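Local coordinates for protein aminodeoxyfutalosine deaminase (Deinococcus radiodurans, PDB 2IMR) that catalyses the zinc-dependent deamination of aminodeoxyfutalosine to futalosine, a step of menaquinone biosynthesis, and more weakly deaminates several adenosine derivatives, at residues Phe115-Glu120 with His244-Glu249; Phe109-Tyr114 with Pro215-His220; Thr140-Gly145 with Leu163-Leu168; Ala98-Asp103 with Glu360-Arg365. All blocks are in the same frame, centred on the assembly; numbering follows the deposited sequence.

Interaction 1: residues Phe115-Glu120 with His244-Glu249; sequences FQWIPE and HPTELE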
loop_
_atom_site.group_PDB
_atom_site.type_symbol
_atom_site.label_atom_id
_atom_site.label_comp_id
_atom_site.label_asym_id
_atom_site.label_seq_id
_atom_site.Cartn_x
_atom_site.Cartn_y
_atom_site.Cartn_z
ATOM N N PHE A 115 10.493 -15.052 3.166
ATOM C CA PHE A 115 9.335 -15.478 2.392
ATOM C C PHE A 115 9.407 -17.000 2.303
ATOM O O PHE A 115 8.389 -17.689 2.338
ATOM C CB PHE A 115 9.357 -14.891 0.977
ATOM C CG PHE A 115 8.554 -13.630 0.829
ATOM C CD1 PHE A 115 8.921 -12.469 1.501
ATOM C CD2 PHE A 115 7.433 -13.603 0.008
ATOM C CE1 PHE A 115 8.185 -11.298 1.356
ATOM C CE2 PHE A 115 6.686 -12.434 -0.142
ATOM C CZ PHE A 115 7.066 -11.278 0.534
ATOM N N GLN A 116 10.628 -17.510 2.189
ATOM C CA GLN A 116 10.867 -18.944 2.086
ATOM C C GLN A 116 10.531 -19.667 3.387
ATOM O O GLN A 116 10.122 -20.831 3.374
ATOM C CB GLN A 116 12.334 -19.200 1.729
ATOM C CG GLN A 116 12.799 -18.518 0.449
ATOM C CD GLN A 116 11.985 -18.936 -0.758
ATOM O OE1 GLN A 116 11.804 -20.128 -1.015
ATOM N NE2 GLN A 116 11.490 -17.955 -1.512
ATOM N N TRP A 117 10.703 -18.980 4.511
ATOM C CA TRP A 117 10.427 -19.585 5.807
ATOM C C TRP A 117 8.947 -19.893 6.003
ATOM O O TRP A 117 8.580 -20.643 6.907
ATOM C CB TRP A 117 10.940 -18.684 6.937
ATOM C CG TRP A 117 12.411 -18.381 6.826
ATOM C CD1 TRP A 117 13.351 -19.121 6.166
ATOM C CD2 TRP A 117 13.108 -17.259 7.387
ATOM N NE1 TRP A 117 14.584 -18.528 6.275
ATOM C CE2 TRP A 117 14.466 -17.384 7.019
ATOM C CE3 TRP A 117 12.716 -16.158 8.162
ATOM C CZ2 TRP A 117 15.437 -16.448 7.400
ATOM C CZ3 TRP A 117 13.685 -15.224 8.539
ATOM C CH2 TRP A 117 15.027 -15.379 8.156
ATOM N N ILE A 118 8.098 -19.313 5.160
ATOM C CA ILE A 118 6.659 -19.557 5.235
ATOM C C ILE A 118 6.253 -20.206 3.911
ATOM O O ILE A 118 5.827 -19.527 2.970
ATOM C CB ILE A 118 5.867 -18.247 5.435
ATOM C CG1 ILE A 118 6.470 -17.443 6.595
ATOM C CG2 ILE A 118 4.402 -18.564 5.729
ATOM C CD1 ILE A 118 6.351 -18.108 7.962
ATOM N N PRO A 119 6.380 -21.539 3.826
ATOM C CA PRO A 119 6.054 -22.344 2.644
ATOM C C PRO A 119 4.765 -21.981 1.921
ATOM O O PRO A 119 4.762 -21.833 0.699
ATOM C CB PRO A 119 6.021 -23.767 3.199
ATOM C CG PRO A 119 7.051 -23.717 4.281
ATOM C CD PRO A 119 6.720 -22.411 4.966
ATOM N N GLU A 120 3.677 -21.846 2.672
ATOM C CA GLU A 120 2.385 -21.515 2.084
ATOM C C GLU A 120 2.443 -20.249 1.230
ATOM O O GLU A 120 1.784 -20.161 0.196
ATOM C CB GLU A 120 1.322 -21.365 3.178
ATOM C CG GLU A 120 -0.094 -21.207 2.636
ATOM C CD GLU A 120 -1.170 -21.413 3.695
ATOM O OE1 GLU A 120 -1.250 -22.524 4.266
ATOM O OE2 GLU A 120 -1.944 -20.465 3.956
ATOM N N HIS A 244 10.597 -7.151 7.723
ATOM C CA HIS A 244 10.877 -8.216 8.688
ATOM C C HIS A 244 11.936 -7.756 9.698
ATOM O O HIS A 244 12.824 -6.977 9.361
ATOM C CB HIS A 244 11.356 -9.463 7.927
ATOM C CG HIS A 244 11.312 -10.727 8.727
ATOM N ND1 HIS A 244 12.359 -11.148 9.517
ATOM C CD2 HIS A 244 10.340 -11.661 8.863
ATOM C CE1 HIS A 244 12.034 -12.287 10.106
ATOM N NE2 HIS A 244 10.814 -12.618 9.726
ATOM N N PRO A 245 11.846 -8.221 10.957
ATOM C CA PRO A 245 12.841 -7.799 11.949
ATOM C C PRO A 245 14.292 -8.090 11.573
ATOM O O PRO A 245 15.197 -7.359 11.978
ATOM C CB PRO A 245 12.402 -8.529 13.224
ATOM C CG PRO A 245 11.652 -9.723 12.712
ATOM C CD PRO A 245 10.868 -9.146 11.556
ATOM N N THR A 246 14.515 -9.149 10.799
ATOM C CA THR A 246 15.867 -9.509 10.391
ATOM C C THR A 246 16.490 -8.473 9.447
ATOM O O THR A 246 17.703 -8.482 9.223
ATOM C CB THR A 246 15.899 -10.910 9.737
ATOM O OG1 THR A 246 14.878 -11.005 8.740
ATOM C CG2 THR A 246 15.671 -11.990 10.791
ATOM N N GLU A 247 15.669 -7.585 8.894
ATOM C CA GLU A 247 16.186 -6.537 8.018
ATOM C C GLU A 247 16.836 -5.477 8.909
ATOM O O GLU A 247 17.943 -4.998 8.635
ATOM C CB GLU A 247 15.060 -5.898 7.195
ATOM C CG GLU A 247 15.550 -4.780 6.266
ATOM C CD GLU A 247 14.420 -4.067 5.545
ATOM O OE1 GLU A 247 13.416 -4.732 5.219
ATOM O OE2 GLU A 247 14.543 -2.846 5.289
ATOM N N LEU A 248 16.149 -5.114 9.987
ATOM C CA LEU A 248 16.693 -4.123 10.912
ATOM C C LEU A 248 17.980 -4.674 11.530
ATOM O O LEU A 248 18.952 -3.942 11.732
ATOM C CB LEU A 248 15.678 -3.821 12.017
ATOM C CG LEU A 248 16.160 -2.938 13.172
ATOM C CD1 LEU A 248 16.533 -1.547 12.666
ATOM C CD2 LEU A 248 15.059 -2.853 14.216
ATOM N N GLU A 249 17.982 -5.971 11.814
ATOM C CA GLU A 249 19.149 -6.612 12.411
ATOM C C GLU A 249 20.406 -6.516 11.544
ATOM O O GLU A 249 21.476 -6.155 12.040
ATOM C CB GLU A 249 18.863 -8.084 12.709
ATOM C CG GLU A 249 19.971 -8.755 13.520
ATOM C CD GLU A 249 19.687 -10.215 13.825
ATOM O OE1 GLU A 249 18.504 -10.617 13.816
ATOM O OE2 GLU A 249 20.654 -10.959 14.092
#
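The six-membered ring of Trp117 turns its edge to the face of the His244 imidazole: the ring centroids are 5.6 Å apart and the planes stand at 72°, an offset edge-to-face pair. The touching atoms are Trp117 CZ3 and His244 CE1, 3.7 Å apart, with CE1 lying near the indole plane. Thr246 CG2 also comes to this edge, 4.3 Å from Trp117 CH2. One face of the imidazole carries Pro245 CD, while the ring of Tyr114 stacks on His244 as well. With CG anti to the backbone N (chi1 -164°), His244 brings ND1 back over the first helical turn, where it accepts from Thr246 N at 3.2 Å and pairs with Thr246 OG1 at 2.6 Å. Replacing His244 with an alanine is likely to leave Thr246 N without its capping acceptor and the Trp117 edge without an aromatic face. His244 is thus the side-chain N-cap of helix 245-253, directly after Glu243, the probable proton donor of this metal-dependent deaminase.

Interaction 2: residues Phe109-Tyr114 with Pro215-His220; sequences FQALPY and PFTVSH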
loop_
_atom_site.group_PDB
_atom_site.type_symbol
_atom_site.label_atom_id
_atom_site.label_comp_id
_atom_site.label_asym_id
_atom_site.label_seq_id
_atom_site.Cartn_x
_atom_site.Cartn_y
_atom_site.Cartn_z
ATOM N N PHE A 109 11.074 -13.517 -4.746
ATOM C CA PHE A 109 10.811 -14.466 -3.665
ATOM C C PHE A 109 12.158 -15.026 -3.204
ATOM O O PHE A 109 12.429 -15.130 -2.008
ATOM C CB PHE A 109 9.935 -15.625 -4.151
ATOM C CG PHE A 109 8.461 -15.346 -4.084
ATOM C CD1 PHE A 109 7.746 -15.591 -2.913
ATOM C CD2 PHE A 109 7.789 -14.823 -5.182
ATOM C CE1 PHE A 109 6.378 -15.315 -2.839
ATOM C CE2 PHE A 109 6.425 -14.544 -5.120
ATOM C CZ PHE A 109 5.719 -14.791 -3.943
ATOM N N GLN A 110 12.998 -15.378 -4.172
ATOM C CA GLN A 110 14.315 -15.934 -3.885
ATOM C C GLN A 110 15.210 -14.944 -3.146
ATOM O O GLN A 110 16.032 -15.339 -2.323
ATOM C CB GLN A 110 15.000 -16.374 -5.185
ATOM C CG GLN A 110 14.356 -17.591 -5.845
ATOM C CD GLN A 110 15.136 -18.088 -7.051
ATOM O OE1 GLN A 110 15.180 -17.432 -8.098
ATOM N NE2 GLN A 110 15.764 -19.253 -6.907
ATOM N N ALA A 111 15.042 -13.660 -3.439
ATOM C CA ALA A 111 15.851 -12.621 -2.810
ATOM C C ALA A 111 15.517 -12.386 -1.338
ATOM O O ALA A 111 16.348 -11.880 -0.587
ATOM C CB ALA A 111 15.697 -11.322 -3.581
ATOM N N LEU A 112 14.307 -12.753 -0.928
ATOM C CA LEU A 112 13.873 -12.541 0.452
ATOM C C LEU A 112 13.712 -13.843 1.247
ATOM O O LEU A 112 12.693 -14.529 1.150
ATOM C CB LEU A 112 12.559 -11.753 0.449
ATOM C CG LEU A 112 12.591 -10.463 -0.386
ATOM C CD1 LEU A 112 11.275 -9.704 -0.228
ATOM C CD2 LEU A 112 13.758 -9.591 0.061
ATOM N N PRO A 113 14.721 -14.187 2.061
ATOM C CA PRO A 113 14.741 -15.396 2.888
ATOM C C PRO A 113 13.492 -15.675 3.718
ATOM O O PRO A 113 13.010 -16.809 3.747
ATOM C CB PRO A 113 15.977 -15.190 3.760
ATOM C CG PRO A 113 16.897 -14.463 2.839
ATOM C CD PRO A 113 15.976 -13.431 2.228
ATOM N N TYR A 114 12.961 -14.652 4.385
ATOM C CA TYR A 114 11.788 -14.851 5.227
ATOM C C TYR A 114 10.524 -15.260 4.480
ATOM O O TYR A 114 9.580 -15.764 5.091
ATOM C CB TYR A 114 11.536 -13.618 6.105
ATOM C CG TYR A 114 11.408 -12.312 5.368
ATOM C CD1 TYR A 114 10.161 -11.838 4.964
ATOM C CD2 TYR A 114 12.536 -11.533 5.092
ATOM C CE1 TYR A 114 10.032 -10.625 4.312
ATOM C CE2 TYR A 114 12.418 -10.312 4.433
ATOM C CZ TYR A 114 11.160 -9.865 4.048
ATOM O OH TYR A 114 11.027 -8.658 3.401
ATOM N N PRO A 215 15.680 -1.576 0.544
ATOM C CA PRO A 215 16.952 -0.875 0.744
ATOM C C PRO A 215 18.160 -1.803 0.606
ATOM O O PRO A 215 19.292 -1.333 0.506
ATOM C CB PRO A 215 16.835 -0.322 2.168
ATOM C CG PRO A 215 15.348 -0.263 2.419
ATOM C CD PRO A 215 14.859 -1.530 1.766
ATOM N N PHE A 216 17.927 -3.115 0.606
ATOM C CA PHE A 216 19.036 -4.057 0.506
ATOM C C PHE A 216 19.108 -4.873 -0.781
ATOM O O PHE A 216 20.050 -5.643 -0.968
ATOM C CB PHE A 216 19.049 -4.989 1.725
ATOM C CG PHE A 216 17.791 -5.786 1.897
ATOM C CD1 PHE A 216 17.671 -7.051 1.330
ATOM C CD2 PHE A 216 16.723 -5.271 2.625
ATOM C CE1 PHE A 216 16.501 -7.794 1.488
ATOM C CE2 PHE A 216 15.548 -6.007 2.787
ATOM C CZ PHE A 216 15.439 -7.271 2.216
ATOM N N THR A 217 18.121 -4.715 -1.665
ATOM C CA THR A 217 18.146 -5.429 -2.941
ATOM C C THR A 217 18.378 -4.428 -4.076
ATOM O O THR A 217 18.280 -4.766 -5.259
ATOM C CB THR A 217 16.832 -6.203 -3.201
ATOM O OG1 THR A 217 15.721 -5.307 -3.122
ATOM C CG2 THR A 217 16.660 -7.312 -2.180
ATOM N N VAL A 218 18.689 -3.191 -3.696
ATOM C CA VAL A 218 18.966 -2.115 -4.650
ATOM C C VAL A 218 20.204 -1.407 -4.102
ATOM O O VAL A 218 20.197 -0.963 -2.960
ATOM C CB VAL A 218 17.790 -1.101 -4.724
ATOM C CG1 VAL A 218 18.136 0.054 -5.675
ATOM C CG2 VAL A 218 16.523 -1.808 -5.208
ATOM N N SER A 219 21.267 -1.316 -4.898
ATOM C CA SER A 219 22.487 -0.663 -4.428
ATOM C C SER A 219 22.221 0.804 -4.092
ATOM O O SER A 219 21.287 1.412 -4.617
ATOM C CB SER A 219 23.602 -0.761 -5.485
ATOM O OG SER A 219 23.315 0.041 -6.622
ATOM N N HIS A 220 23.044 1.373 -3.214
ATOM C CA HIS A 220 22.869 2.769 -2.828
ATOM C C HIS A 220 22.883 3.672 -4.061
ATOM O O HIS A 220 22.099 4.615 -4.160
ATOM C CB HIS A 220 23.971 3.189 -1.844
ATOM C CG HIS A 220 25.360 3.056 -2.390
ATOM N ND1 HIS A 220 26.008 4.085 -3.041
ATOM C CD2 HIS A 220 26.219 2.010 -2.392
ATOM C CE1 HIS A 220 27.208 3.678 -3.418
ATOM N NE2 HIS A 220 27.361 2.423 -3.036
#
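Leu112 sets one methyl, CD2, against the far end of the Phe216 ring, 3.6 Å from Phe216 CE1 and equally close to CZ. Equal distances to CE1 and CZ place the methyl by that bond, at an oblique approach. Two torsions explain the meeting. Phe216 holds CG between its backbone N and carbonyl carbon (chi1 59°), which carries the ring end toward Leu112; the leucine, with CG anti to the carbonyl carbon, extends CD2 to receive it. The same methyl lies 4.3 Å from Thr217 CG2, and Ala111 CB approaches that threonine methyl at 4.4 Å, so two neighbouring residues on each side share the contact. No hydrogen bond crosses it. Thr217 divides its branches: CG2 faces the apolar partners, while OG1 is hydrogen-bonded to Thr214 OG1 and to ND1 of His213, a residue predicted to bind substrate. Nearby, Tyr114 OH bonds Glu243, and the tyrosine ring has Leu112 CB toward the rim of one face. The contact therefore joins the end of helix 106-111 and Leu112, just before helix 113-116, to the loop that follows strand 206-212 and leads into helix 220-233, with Phe216 also packed on Glu247 and Met250 of helix 245-253 and on Tyr267.

Interaction 3: residues Thr140-Gly145 with Leu163-Leu168; sequences TLTRLG and LAREDL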
loop_
_atom_site.group_PDB
_atom_site.type_symbol
_atom_site.label_atom_id
_atom_site.label_comp_id
_atom_site.label_asym_id
_atom_site.label_seq_id
_atom_site.Cartn_x
_atom_site.Cartn_y
_atom_site.Cartn_z
ATOM N N THR A 140 -10.645 -8.755 -10.488
ATOM C CA THR A 140 -11.084 -8.895 -9.102
ATOM C C THR A 140 -11.205 -7.525 -8.427
ATOM O O THR A 140 -12.184 -7.245 -7.732
ATOM C CB THR A 140 -10.104 -9.785 -8.307
ATOM O OG1 THR A 140 -10.097 -11.104 -8.873
ATOM C CG2 THR A 140 -10.520 -9.875 -6.843
ATOM N N LEU A 141 -10.213 -6.667 -8.640
ATOM C CA LEU A 141 -10.240 -5.334 -8.054
ATOM C C LEU A 141 -11.477 -4.568 -8.513
ATOM O O LEU A 141 -12.118 -3.872 -7.726
ATOM C CB LEU A 141 -8.983 -4.556 -8.448
ATOM C CG LEU A 141 -7.672 -5.007 -7.800
ATOM C CD1 LEU A 141 -6.495 -4.293 -8.455
ATOM C CD2 LEU A 141 -7.723 -4.715 -6.309
ATOM N N THR A 142 -11.806 -4.690 -9.793
ATOM C CA THR A 142 -12.971 -3.999 -10.330
ATOM C C THR A 142 -14.263 -4.545 -9.735
ATOM O O THR A 142 -15.167 -3.779 -9.396
ATOM C CB THR A 142 -13.019 -4.106 -11.861
ATOM O OG1 THR A 142 -11.849 -3.488 -12.408
ATOM C CG2 THR A 142 -14.260 -3.401 -12.414
ATOM N N ARG A 143 -14.352 -5.863 -9.595
ATOM C CA ARG A 143 -15.551 -6.462 -9.019
ATOM C C ARG A 143 -15.710 -6.047 -7.558
ATOM O O ARG A 143 -16.826 -5.975 -7.044
ATOM C CB ARG A 143 -15.509 -7.992 -9.126
ATOM C CG ARG A 143 -15.670 -8.523 -10.545
ATOM C CD ARG A 143 -16.148 -9.978 -10.546
ATOM N NE ARG A 143 -15.191 -10.882 -9.918
ATOM C CZ ARG A 143 -14.088 -11.330 -10.508
ATOM N NH1 ARG A 143 -13.802 -10.965 -11.749
ATOM N NH2 ARG A 143 -13.264 -12.132 -9.852
ATOM N N LEU A 144 -14.590 -5.762 -6.900
ATOM C CA LEU A 144 -14.592 -5.351 -5.498
ATOM C C LEU A 144 -14.964 -3.886 -5.257
ATOM O O LEU A 144 -14.944 -3.424 -4.113
ATOM C CB LEU A 144 -13.223 -5.632 -4.867
ATOM C CG LEU A 144 -12.956 -7.094 -4.510
ATOM C CD1 LEU A 144 -11.490 -7.297 -4.153
ATOM C CD2 LEU A 144 -13.858 -7.485 -3.343
ATOM N N GLY A 145 -15.281 -3.150 -6.317
ATOM C CA GLY A 145 -15.661 -1.758 -6.135
ATOM C C GLY A 145 -14.909 -0.755 -6.990
ATOM O O GLY A 145 -15.246 0.435 -7.015
ATOM N N LEU A 163 -1.580 -0.989 -18.088
ATOM C CA LEU A 163 -1.613 0.412 -18.456
ATOM C C LEU A 163 -2.788 0.672 -19.404
ATOM O O LEU A 163 -3.312 1.782 -19.465
ATOM C CB LEU A 163 -0.277 0.781 -19.109
ATOM C CG LEU A 163 0.300 2.184 -18.906
ATOM C CD1 LEU A 163 0.143 2.642 -17.458
ATOM C CD2 LEU A 163 1.774 2.153 -19.314
ATOM N N ALA A 164 -3.218 -0.366 -20.115
ATOM C CA ALA A 164 -4.325 -0.249 -21.068
ATOM C C ALA A 164 -5.701 -0.565 -20.473
ATOM O O ALA A 164 -6.714 -0.510 -21.177
ATOM C CB ALA A 164 -4.064 -1.149 -22.272
ATOM N N ARG A 165 -5.743 -0.896 -19.187
ATOM C CA ARG A 165 -7.008 -1.205 -18.523
ATOM C C ARG A 165 -7.777 0.078 -18.222
ATOM O O ARG A 165 -7.416 0.838 -17.325
ATOM C CB ARG A 165 -6.756 -1.968 -17.219
ATOM C CG ARG A 165 -6.215 -3.386 -17.400
ATOM C CD ARG A 165 -7.298 -4.380 -17.799
ATOM N NE ARG A 165 -8.353 -4.466 -16.791
ATOM C CZ ARG A 165 -8.777 -5.601 -16.246
ATOM N NH1 ARG A 165 -8.240 -6.759 -16.608
ATOM N NH2 ARG A 165 -9.744 -5.579 -15.336
ATOM N N GLU A 166 -8.849 0.310 -18.970
ATOM C CA GLU A 166 -9.662 1.507 -18.786
ATOM C C GLU A 166 -10.441 1.500 -17.474
ATOM O O GLU A 166 -10.908 2.544 -17.019
ATOM C CB GLU A 166 -10.636 1.652 -19.960
ATOM C CG GLU A 166 -9.955 1.783 -21.313
ATOM C CD GLU A 166 -10.949 1.900 -22.454
ATOM O OE1 GLU A 166 -11.755 2.855 -22.443
ATOM O OE2 GLU A 166 -10.926 1.036 -23.358
ATOM N N ASP A 167 -10.564 0.330 -16.857
ATOM C CA ASP A 167 -11.318 0.197 -15.613
ATOM C C ASP A 167 -10.514 0.408 -14.330
ATOM O O ASP A 167 -11.093 0.533 -13.247
ATOM C CB ASP A 167 -12.005 -1.173 -15.575
ATOM C CG ASP A 167 -11.021 -2.323 -15.643
ATOM O OD1 ASP A 167 -10.070 -2.249 -16.450
ATOM O OD2 ASP A 167 -11.203 -3.310 -14.899
ATOM N N LEU A 168 -9.190 0.450 -14.449
ATOM C CA LEU A 168 -8.324 0.649 -13.286
ATOM C C LEU A 168 -8.010 2.117 -13.023
ATOM O O LEU A 168 -8.018 2.941 -13.940
ATOM C CB LEU A 168 -6.990 -0.084 -13.472
ATOM C CG LEU A 168 -6.923 -1.610 -13.407
ATOM C CD1 LEU A 168 -5.496 -2.054 -13.736
ATOM C CD2 LEU A 168 -7.329 -2.093 -12.021
HETATM O O HOH W 1 -10.720 -1.045 -10.891
#
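Thr142 and Asp167 make the polar link: Thr142 OG1 donates to Asp167 OD2 at 2.6 Å, meeting the oxygen on its anti side and 31° out of the carboxylate plane. That leaves the syn side to the salt bridge within 163-168, where Arg165 grips side-on, NE to Asp167 OD1 at 2.8 Å and NH2 to Asp167 OD2 at 2.7 Å, both in the guanidinium plane. OD2 therefore accepts two donors, and the paired bonds fix the carboxylate against the guanidinium edge. A water adds a bridge, donating to Thr142 OG1 at 3.1 Å and to Asp167 O at 2.9 Å. With an asparagine in place of Asp167, Arg165 would probably lose its charged mate in this segment, although Asp139 forms a second salt bridge with Arg165 NH2. The apolar part is Leu141 CD1 against Leu168 CD2, 4.3 Å apart. Together these contacts join the C-terminal end of helix 130-143, closed by a Schellman motif at Gly145, to the turn between helix 156-163 and strand 170-176.

Interaction 4: residues Ala98-Asp103 with Glu360-Arg365; sequences AHTHLD and ETLNVR. With ZN (zinc ion), chain B.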
loop_
_atom_site.group_PDB
_atom_site.type_symbol
_atom_site.label_atom_id
_atom_site.label_comp_id
_atom_site.label_asym_id
_atom_site.label_seq_id
_atom_site.Cartn_x
_atom_site.Cartn_y
_atom_site.Cartn_z
ATOM N N ALA A 98 -3.876 0.352 -1.561
ATOM C CA ALA A 98 -2.656 1.121 -1.786
ATOM C C ALA A 98 -1.375 0.345 -2.048
ATOM O O ALA A 98 -0.352 0.941 -2.389
ATOM C CB ALA A 98 -2.447 2.091 -0.618
ATOM N N HIS A 99 -1.411 -0.969 -1.870
ATOM C CA HIS A 99 -0.227 -1.765 -2.150
ATOM C C HIS A 99 -0.533 -3.232 -2.378
ATOM O O HIS A 99 -1.042 -3.920 -1.492
ATOM C CB HIS A 99 0.805 -1.668 -1.021
ATOM C CG HIS A 99 2.088 -2.383 -1.327
ATOM N ND1 HIS A 99 3.099 -1.812 -2.072
ATOM C CD2 HIS A 99 2.491 -3.647 -1.053
ATOM C CE1 HIS A 99 4.070 -2.693 -2.242
ATOM N NE2 HIS A 99 3.724 -3.815 -1.635
ATOM N N THR A 100 -0.213 -3.698 -3.579
ATOM C CA THR A 100 -0.374 -5.099 -3.924
ATOM C C THR A 100 0.540 -5.408 -5.103
ATOM O O THR A 100 1.180 -4.511 -5.665
ATOM C CB THR A 100 -1.843 -5.446 -4.302
ATOM O OG1 THR A 100 -1.958 -6.862 -4.497
ATOM C CG2 THR A 100 -2.261 -4.729 -5.575
ATOM N N HIS A 101 0.629 -6.687 -5.445
ATOM C CA HIS A 101 1.416 -7.131 -6.589
ATOM C C HIS A 101 0.471 -8.043 -7.365
ATOM O O HIS A 101 0.097 -9.102 -6.858
ATOM C CB HIS A 101 2.632 -7.963 -6.158
ATOM C CG HIS A 101 3.672 -7.202 -5.395
ATOM N ND1 HIS A 101 4.958 -7.032 -5.866
ATOM C CD2 HIS A 101 3.647 -6.639 -4.163
ATOM C CE1 HIS A 101 5.681 -6.403 -4.957
ATOM N NE2 HIS A 101 4.909 -6.152 -3.913
ATOM N N LEU A 102 0.065 -7.635 -8.567
ATOM C CA LEU A 102 -0.826 -8.468 -9.376
ATOM C C LEU A 102 -0.003 -9.485 -10.161
ATOM O O LEU A 102 -0.534 -10.484 -10.658
ATOM C CB LEU A 102 -1.674 -7.609 -10.323
ATOM C CG LEU A 102 -2.610 -6.625 -9.612
ATOM C CD1 LEU A 102 -3.550 -5.999 -10.626
ATOM C CD2 LEU A 102 -3.424 -7.354 -8.539
ATOM N N ASP A 103 1.296 -9.218 -10.280
ATOM C CA ASP A 103 2.223 -10.134 -10.938
ATOM C C ASP A 103 3.528 -10.035 -10.155
ATOM O O ASP A 103 3.880 -8.962 -9.657
ATOM C CB ASP A 103 2.435 -9.778 -12.429
ATOM C CG ASP A 103 3.525 -8.731 -12.659
ATOM O OD1 ASP A 103 3.310 -7.543 -12.331
ATOM O OD2 ASP A 103 4.599 -9.102 -13.186
ATOM N N GLU A 360 -3.917 -12.972 1.513
ATOM C CA GLU A 360 -5.188 -13.684 1.384
ATOM C C GLU A 360 -6.059 -13.209 0.224
ATOM O O GLU A 360 -6.344 -13.984 -0.695
ATOM C CB GLU A 360 -5.988 -13.597 2.693
ATOM C CG GLU A 360 -5.403 -14.400 3.841
ATOM C CD GLU A 360 -6.254 -14.315 5.098
ATOM O OE1 GLU A 360 -7.488 -14.504 5.005
ATOM O OE2 GLU A 360 -5.689 -14.067 6.180
ATOM N N THR A 361 -6.499 -11.952 0.271
ATOM C CA THR A 361 -7.344 -11.396 -0.789
ATOM C C THR A 361 -6.963 -9.954 -1.122
ATOM O O THR A 361 -6.181 -9.331 -0.410
ATOM C CB THR A 361 -8.833 -11.384 -0.393
ATOM O OG1 THR A 361 -9.071 -10.298 0.515
ATOM C CG2 THR A 361 -9.226 -12.706 0.268
ATOM N N LEU A 362 -7.543 -9.435 -2.201
ATOM C CA LEU A 362 -7.286 -8.072 -2.660
ATOM C C LEU A 362 -8.307 -7.089 -2.090
ATOM O O LEU A 362 -8.345 -5.921 -2.483
ATOM C CB LEU A 362 -7.336 -8.022 -4.192
ATOM C CG LEU A 362 -6.277 -8.850 -4.926
ATOM C CD1 LEU A 362 -6.507 -8.788 -6.428
ATOM C CD2 LEU A 362 -4.890 -8.326 -4.573
ATOM N N ASN A 363 -9.118 -7.567 -1.151
ATOM C CA ASN A 363 -10.168 -6.756 -0.538
ATOM C C ASN A 363 -9.718 -6.029 0.730
ATOM O O ASN A 363 -9.655 -6.626 1.800
ATOM C CB ASN A 363 -11.367 -7.649 -0.211
ATOM C CG ASN A 363 -12.587 -6.858 0.187
ATOM O OD1 ASN A 363 -12.517 -5.641 0.368
ATOM N ND2 ASN A 363 -13.722 -7.543 0.326
ATOM N N VAL A 364 -9.437 -4.735 0.610
ATOM C CA VAL A 364 -8.987 -3.934 1.752
ATOM C C VAL A 364 -10.007 -3.836 2.889
ATOM O O VAL A 364 -9.642 -3.542 4.026
ATOM C CB VAL A 364 -8.577 -2.502 1.299
ATOM C CG1 VAL A 364 -8.370 -1.591 2.510
ATOM C CG2 VAL A 364 -7.286 -2.578 0.506
ATOM N N ARG A 365 -11.282 -4.086 2.600
ATOM C CA ARG A 365 -12.290 -4.027 3.659
ATOM C C ARG A 365 -11.904 -5.032 4.740
ATOM O O ARG A 365 -12.163 -4.831 5.928
ATOM C CB ARG A 365 -13.680 -4.380 3.113
ATOM C CG ARG A 365 -14.157 -3.472 1.991
ATOM C CD ARG A 365 -15.525 -3.920 1.503
ATOM N NE ARG A 365 -16.029 -3.120 0.392
ATOM C CZ ARG A 365 -15.493 -3.097 -0.824
ATOM N NH1 ARG A 365 -14.421 -3.829 -1.099
ATOM N NH2 ARG A 365 -16.042 -2.355 -1.775
HETATM ZN ZN ZN B . 5.081 -5.422 -1.984
HETATM O O HOH W 2 4.935 -6.307 -0.432
#
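The His-X-His zinc motif of the amidohydrolase barrel, on and beside strand 100-101, is backed here by the loop 360-365. Leu362 packs behind Thr100 and Leu102 with both methyls: CD2 lies 3.3 Å from Thr100 OG1, a close apolar-polar approach, and CD1 lies 4.0 Å from Leu102 CD2. Thr100 holds OG1 anti to its backbone N (chi1 -174°), which brings the oxygen to the leucine at about a right angle between the side chains. His101 points its CB away from the loop, and His99 NE2 and His101 NE2 each bind zinc at 2.1 Å; a water and His240 also bind the metal. Asp354, also assigned to the zinc site, lies near Thr100. His99 ND1 is held by Gln238. Within 360-365, Asn363 OD1 accepts from Arg365 N at 3.0 Å, a capping bond, and also from Arg365 NH1, the two donors coming from opposite faces of the amide plane. A single zinc held by His99, His101 and His240, with the His-X-His pair at the first barrel strand, is as in the metallo-dependent hydrolase superfamily.

Overall arrangement
All four contacts lie within the amidohydrolase domain and fall into two touching pairs. Interactions 1 and 2 have centres 11 Å apart, share helix 113-116 and cross along the chain, their segments alternating; Phe115 packs on Phe109 between them. Interactions 3 and 4, 12 Å apart, meet through Leu144 O and Arg365 NH2 and through Leu141 on Leu362. Between the pairs the centres are 20 to 31 Å apart, with no touch. Interaction 4 encloses the other three in sequence, joining strand 100-101 near the start of the barrel to the loop between helices 356-359 and 365-374. Interactions 1 and 2 each bring a side chain (His244, Leu112) to about 5 Å from that of Glu243, interaction 4 backs the zinc ligands, and interaction 3 lies farther from the metal.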